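Local structure of FOKI restriction endonuclease (Planomicrobium okeanokoites, 2FOK) at residues A[157-170]-A[278-292]. The protein recognises a specific DNA sequence and cleaves the DNA at a distance from it, as a type IIS restriction endonuclease with separate recognition and metal-dependent cleavage domains. Numbering follows the deposited sequence.
Sequences SSYPPAIRILTLLE and AKGSTKFTRVPKRVY
Ser158 O is met by two groups of the 278-292 segment: Arg290 N donates to it at 3.0 Å, nearly straight (167°) and in the carbonyl plane, while Lys289 CA lies 3.5 Å from Ser158 O in a CA-H...O contact. This pins the extended chain to the turn just before helix 160-169. Nearby, one water donates to both Ser157 O and Val287 O, a second bridge between the backbones. Val287 straddles the serines: CG1, anti to its own backbone N (chi1 179°), lies 3.7 Å from Ser158 CB, and CG2 faces Ser157 CB. Pro160 and Lys289 run past each other in opposite directions, Lys289 CD lying 4.0 Å from Pro160 CG; the lysine's NZ continues to a salt bridge with Asp369. Further along the helix, Ile163 CD1 touches Ala278 CB at 4.2 Å. Beyond it, Lys279 crosses Glu170 at about a right angle, and Lys279 NZ meets the syn lone pair of Glu170 OE1 at 3.2 Å in a salt bridge. With a glutamine here the negative charge is gone, and the Lys279 ammonium would probably be left without its carboxylate mate. In the second recognition subdomain, helix 160-169 packs against helix 222-236 through Ile165 and Leu166, and Leu166 also touches Val274 of helix 269-279, whose outgoing chain returns across the start of helix 160-169.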
loop_
_atom_site.group_PDB
_atom_site.type_symbol
_atom_site.label_atom_id
_atom_site.label_comp_id
_atom_site.label_asym_id
_atom_site.label_seq_id
_atom_site.Cartn_x
_atom_site.Cartn_y
_atom_site.Cartn_z
ATOM N N SER A 157 14.260 5.484 -15.088
ATOM C CA SER A 157 14.972 4.203 -15.112
ATOM C C SER A 157 15.825 4.004 -13.857
ATOM O O SER A 157 16.243 2.891 -13.544
ATOM C CB SER A 157 15.840 4.113 -16.368
ATOM O OG SER A 157 15.031 4.100 -17.542
ATOM N N SER A 158 16.087 5.101 -13.152
ATOM C CA SER A 158 16.866 5.080 -11.914
ATOM C C SER A 158 15.901 4.955 -10.730
ATOM O O SER A 158 16.315 5.011 -9.567
ATOM C CB SER A 158 17.642 6.381 -11.771
ATOM O OG SER A 158 16.753 7.437 -11.421
ATOM N N TYR A 159 14.617 4.797 -11.050
ATOM C CA TYR A 159 13.530 4.675 -10.074
ATOM C C TYR A 159 13.102 3.194 -10.002
ATOM O O TYR A 159 12.422 2.693 -10.893
ATOM C CB TYR A 159 12.373 5.578 -10.534
ATOM C CG TYR A 159 11.216 5.658 -9.567
ATOM C CD1 TYR A 159 11.417 6.034 -8.243
ATOM C CD2 TYR A 159 9.931 5.280 -9.958
ATOM C CE1 TYR A 159 10.383 6.020 -7.338
ATOM C CE2 TYR A 159 8.888 5.265 -9.050
ATOM C CZ TYR A 159 9.124 5.633 -7.741
ATOM O OH TYR A 159 8.099 5.598 -6.825
ATOM N N PRO A 160 13.479 2.485 -8.926
ATOM C CA PRO A 160 13.128 1.065 -8.797
ATOM C C PRO A 160 11.681 0.650 -9.068
ATOM O O PRO A 160 11.443 -0.220 -9.903
ATOM C CB PRO A 160 13.610 0.689 -7.388
ATOM C CG PRO A 160 14.650 1.695 -7.060
ATOM C CD PRO A 160 14.247 2.971 -7.763
ATOM N N PRO A 161 10.700 1.238 -8.356
ATOM C CA PRO A 161 9.304 0.862 -8.598
ATOM C C PRO A 161 8.891 0.804 -10.063
ATOM O O PRO A 161 8.125 -0.079 -10.455
ATOM C CB PRO A 161 8.520 1.901 -7.809
ATOM C CG PRO A 161 9.420 2.180 -6.641
ATOM C CD PRO A 161 10.806 2.218 -7.261
ATOM N N ALA A 162 9.388 1.744 -10.864
ATOM C CA ALA A 162 9.084 1.780 -12.295
ATOM C C ALA A 162 9.716 0.548 -12.919
ATOM O O ALA A 162 9.103 -0.138 -13.728
ATOM C CB ALA A 162 9.657 3.040 -12.929
ATOM N N ILE A 163 10.954 0.260 -12.534
ATOM C CA ILE A 163 11.626 -0.923 -13.060
ATOM C C ILE A 163 10.841 -2.165 -12.646
ATOM O O ILE A 163 10.723 -3.111 -13.414
ATOM C CB ILE A 163 13.081 -1.025 -12.547
ATOM C CG1 ILE A 163 13.906 0.133 -13.118
ATOM C CG2 ILE A 163 13.698 -2.366 -12.965
ATOM C CD1 ILE A 163 13.714 0.363 -14.609
ATOM N N ARG A 164 10.296 -2.150 -11.431
ATOM C CA ARG A 164 9.504 -3.272 -10.933
ATOM C C ARG A 164 8.212 -3.411 -11.723
ATOM O O ARG A 164 7.791 -4.519 -12.027
ATOM C CB ARG A 164 9.152 -3.094 -9.455
ATOM C CG ARG A 164 8.273 -4.209 -8.918
ATOM C CD ARG A 164 8.882 -5.584 -9.235
ATOM N NE ARG A 164 8.296 -6.652 -8.426
ATOM C CZ ARG A 164 8.701 -7.922 -8.446
ATOM N NH1 ARG A 164 9.696 -8.296 -9.235
ATOM N NH2 ARG A 164 8.096 -8.827 -7.687
ATOM N N ILE A 165 7.566 -2.294 -12.040
ATOM C CA ILE A 165 6.337 -2.380 -12.815
ATOM C C ILE A 165 6.668 -2.986 -14.189
ATOM O O ILE A 165 5.898 -3.792 -14.716
ATOM C CB ILE A 165 5.664 -0.985 -12.998
ATOM C CG1 ILE A 165 5.159 -0.459 -11.647
ATOM C CG2 ILE A 165 4.482 -1.090 -13.959
ATOM C CD1 ILE A 165 3.854 -1.094 -11.159
ATOM N N LEU A 166 7.820 -2.609 -14.751
ATOM C CA LEU A 166 8.255 -3.109 -16.061
ATOM C C LEU A 166 8.581 -4.598 -16.047
ATOM O O LEU A 166 8.370 -5.299 -17.033
ATOM C CB LEU A 166 9.486 -2.344 -16.540
ATOM C CG LEU A 166 9.313 -0.886 -16.968
ATOM C CD1 LEU A 166 10.581 -0.460 -17.696
ATOM C CD2 LEU A 166 8.081 -0.710 -17.862
ATOM N N THR A 167 9.114 -5.072 -14.927
ATOM C CA THR A 167 9.457 -6.479 -14.787
ATOM C C THR A 167 8.198 -7.329 -14.733
ATOM O O THR A 167 8.174 -8.444 -15.247
ATOM C CB THR A 167 10.285 -6.726 -13.504
ATOM O OG1 THR A 167 11.483 -5.938 -13.548
ATOM C CG2 THR A 167 10.662 -8.198 -13.383
ATOM N N LEU A 168 7.148 -6.791 -14.116
ATOM C CA LEU A 168 5.878 -7.502 -13.979
ATOM C C LEU A 168 5.072 -7.591 -15.273
ATOM O O LEU A 168 4.115 -8.350 -15.355
ATOM C CB LEU A 168 5.019 -6.834 -12.900
ATOM C CG LEU A 168 5.580 -6.881 -11.478
ATOM C CD1 LEU A 168 4.763 -6.000 -10.556
ATOM C CD2 LEU A 168 5.554 -8.306 -10.998
ATOM N N LEU A 169 5.457 -6.813 -16.277
ATOM C CA LEU A 169 4.740 -6.814 -17.548
ATOM C C LEU A 169 5.617 -7.363 -18.680
ATOM O O LEU A 169 5.180 -7.463 -19.826
ATOM C CB LEU A 169 4.298 -5.385 -17.889
ATOM C CG LEU A 169 3.289 -4.667 -16.990
ATOM C CD1 LEU A 169 3.167 -3.217 -17.413
ATOM C CD2 LEU A 169 1.931 -5.337 -17.092
ATOM N N GLU A 170 6.845 -7.741 -18.336
ATOM C CA GLU A 170 7.818 -8.227 -19.306
ATOM C C GLU A 170 7.381 -9.346 -20.253
ATOM O O GLU A 170 7.872 -9.416 -21.387
ATOM C CB GLU A 170 9.115 -8.628 -18.589
ATOM C CG GLU A 170 9.004 -9.815 -17.659
ATOM C CD GLU A 170 10.320 -10.117 -16.962
ATOM O OE1 GLU A 170 11.274 -9.318 -17.106
ATOM O OE2 GLU A 170 10.405 -11.154 -16.270
ATOM N N ALA A 278 18.216 -2.464 -18.192
ATOM C CA ALA A 278 18.197 -2.345 -16.730
ATOM C C ALA A 278 18.534 -3.671 -16.067
ATOM O O ALA A 278 18.905 -3.732 -14.882
ATOM C CB ALA A 278 16.821 -1.870 -16.258
ATOM N N LYS A 279 18.397 -4.741 -16.838
ATOM C CA LYS A 279 18.677 -6.076 -16.332
ATOM C C LYS A 279 20.161 -6.387 -16.436
ATOM O O LYS A 279 20.712 -7.128 -15.613
ATOM C CB LYS A 279 17.856 -7.108 -17.104
ATOM C CG LYS A 279 16.865 -7.868 -16.233
ATOM C CD LYS A 279 15.422 -7.523 -16.568
ATOM C CE LYS A 279 14.462 -8.330 -15.708
ATOM N NZ LYS A 279 14.300 -9.740 -16.182
ATOM N N GLY A 280 20.805 -5.798 -17.440
ATOM C CA GLY A 280 22.228 -6.015 -17.646
ATOM C C GLY A 280 22.513 -6.920 -18.833
ATOM O O GLY A 280 23.604 -7.478 -18.948
ATOM N N SER A 281 21.527 -7.064 -19.714
ATOM C CA SER A 281 21.658 -7.903 -20.900
ATOM C C SER A 281 21.964 -7.071 -22.142
ATOM O O SER A 281 21.725 -7.512 -23.264
ATOM C CB SER A 281 20.361 -8.678 -21.124
ATOM O OG SER A 281 19.246 -7.920 -20.680
ATOM N N THR A 282 22.499 -5.875 -21.938
ATOM C CA THR A 282 22.807 -4.982 -23.047
ATOM C C THR A 282 24.288 -4.603 -23.119
ATOM O O THR A 282 25.093 -5.004 -22.267
ATOM C CB THR A 282 21.969 -3.694 -22.940
ATOM O OG1 THR A 282 22.218 -2.855 -24.076
ATOM C CG2 THR A 282 22.326 -2.943 -21.669
ATOM N N LYS A 283 24.632 -3.817 -24.138
ATOM C CA LYS A 283 26.003 -3.370 -24.356
ATOM C C LYS A 283 26.350 -2.145 -23.520
ATOM O O LYS A 283 27.513 -1.741 -23.461
ATOM C CB LYS A 283 26.217 -3.058 -25.836
ATOM N N PHE A 284 25.340 -1.555 -22.883
ATOM C CA PHE A 284 25.536 -0.356 -22.063
ATOM C C PHE A 284 25.204 -0.638 -20.610
ATOM O O PHE A 284 24.320 -1.437 -20.327
ATOM C CB PHE A 284 24.633 0.773 -22.557
ATOM C CG PHE A 284 25.055 1.367 -23.876
ATOM C CD1 PHE A 284 26.383 1.331 -24.286
ATOM C CD2 PHE A 284 24.118 1.989 -24.699
ATOM C CE1 PHE A 284 26.776 1.907 -25.492
ATOM C CE2 PHE A 284 24.500 2.568 -25.909
ATOM C CZ PHE A 284 25.834 2.526 -26.307
ATOM N N THR A 285 25.903 0.019 -19.688
ATOM C CA THR A 285 25.620 -0.195 -18.273
ATOM C C THR A 285 24.200 0.244 -17.993
ATOM O O THR A 285 23.627 1.062 -18.712
ATOM C CB THR A 285 26.535 0.625 -17.312
ATOM O OG1 THR A 285 27.220 1.659 -18.034
ATOM C CG2 THR A 285 27.526 -0.294 -16.620
ATOM N N ARG A 286 23.639 -0.308 -16.935
ATOM C CA ARG A 286 22.295 0.030 -16.541
ATOM C C ARG A 286 22.362 1.390 -15.862
ATOM O O ARG A 286 23.443 1.871 -15.512
ATOM C CB ARG A 286 21.774 -1.015 -15.563
ATOM C CG ARG A 286 22.292 -0.856 -14.143
ATOM C CD ARG A 286 21.964 -2.091 -13.317
ATOM N NE ARG A 286 22.785 -3.236 -13.707
ATOM C CZ ARG A 286 22.501 -4.503 -13.424
ATOM N NH1 ARG A 286 21.404 -4.812 -12.744
ATOM N NH2 ARG A 286 23.332 -5.463 -13.796
ATOM N N VAL A 287 21.210 2.015 -15.683
ATOM C CA VAL A 287 21.161 3.305 -15.022
ATOM C C VAL A 287 21.252 3.031 -13.520
ATOM O O VAL A 287 20.461 2.259 -12.981
ATOM C CB VAL A 287 19.837 4.026 -15.337
ATOM C CG1 VAL A 287 19.795 5.354 -14.619
ATOM C CG2 VAL A 287 19.688 4.205 -16.853
ATOM N N PRO A 288 22.248 3.621 -12.834
ATOM C CA PRO A 288 22.333 3.364 -11.393
ATOM C C PRO A 288 21.021 3.758 -10.713
ATOM O O PRO A 288 20.500 4.848 -10.942
ATOM C CB PRO A 288 23.505 4.227 -10.944
ATOM C CG PRO A 288 24.323 4.428 -12.184
ATOM C CD PRO A 288 23.334 4.499 -13.303
ATOM N N LYS A 289 20.487 2.870 -9.881
ATOM C CA LYS A 289 19.224 3.147 -9.199
ATOM C C LYS A 289 19.407 3.830 -7.854
ATOM O O LYS A 289 20.308 3.491 -7.093
ATOM C CB LYS A 289 18.427 1.857 -9.020
ATOM C CG LYS A 289 17.701 1.424 -10.284
ATOM C CD LYS A 289 16.886 0.160 -10.056
ATOM C CE LYS A 289 17.752 -1.014 -9.694
ATOM N NZ LYS A 289 17.169 -2.281 -10.241
ATOM N N ARG A 290 18.536 4.800 -7.585
ATOM C CA ARG A 290 18.552 5.573 -6.353
ATOM C C ARG A 290 17.624 4.964 -5.308
ATOM O O ARG A 290 16.438 4.749 -5.573
ATOM C CB ARG A 290 18.103 7.009 -6.627
ATOM C CG ARG A 290 19.195 7.952 -7.118
ATOM C CD ARG A 290 18.780 9.415 -6.901
ATOM N NE ARG A 290 19.448 10.330 -7.829
ATOM C CZ ARG A 290 19.893 11.544 -7.500
ATOM N NH1 ARG A 290 19.750 12.006 -6.260
ATOM N NH2 ARG A 290 20.475 12.310 -8.415
ATOM N N VAL A 291 18.174 4.697 -4.121
ATOM C CA VAL A 291 17.416 4.112 -3.010
ATOM C C VAL A 291 17.717 4.941 -1.774
ATOM O O VAL A 291 18.869 5.269 -1.510
ATOM C CB VAL A 291 17.848 2.644 -2.718
ATOM C CG1 VAL A 291 17.188 2.149 -1.432
ATOM C CG2 VAL A 291 17.486 1.733 -3.897
ATOM N N TYR A 292 16.686 5.283 -1.017
ATOM C CA TYR A 292 16.880 6.079 0.181
ATOM C C TYR A 292 16.110 5.471 1.343
ATOM O O TYR A 292 15.036 4.908 1.167
ATOM C CB TYR A 292 16.427 7.533 -0.050
ATOM C CG TYR A 292 15.564 7.705 -1.279
ATOM C CD1 TYR A 292 16.141 7.873 -2.540
ATOM C CD2 TYR A 292 14.174 7.590 -1.199
ATOM C CE1 TYR A 292 15.359 7.911 -3.692
ATOM C CE2 TYR A 292 13.381 7.627 -2.348
ATOM C CZ TYR A 292 13.979 7.783 -3.589
ATOM O OH TYR A 292 13.201 7.802 -4.730
HETATM O O HOH W 1 18.029 0.677 -14.005
#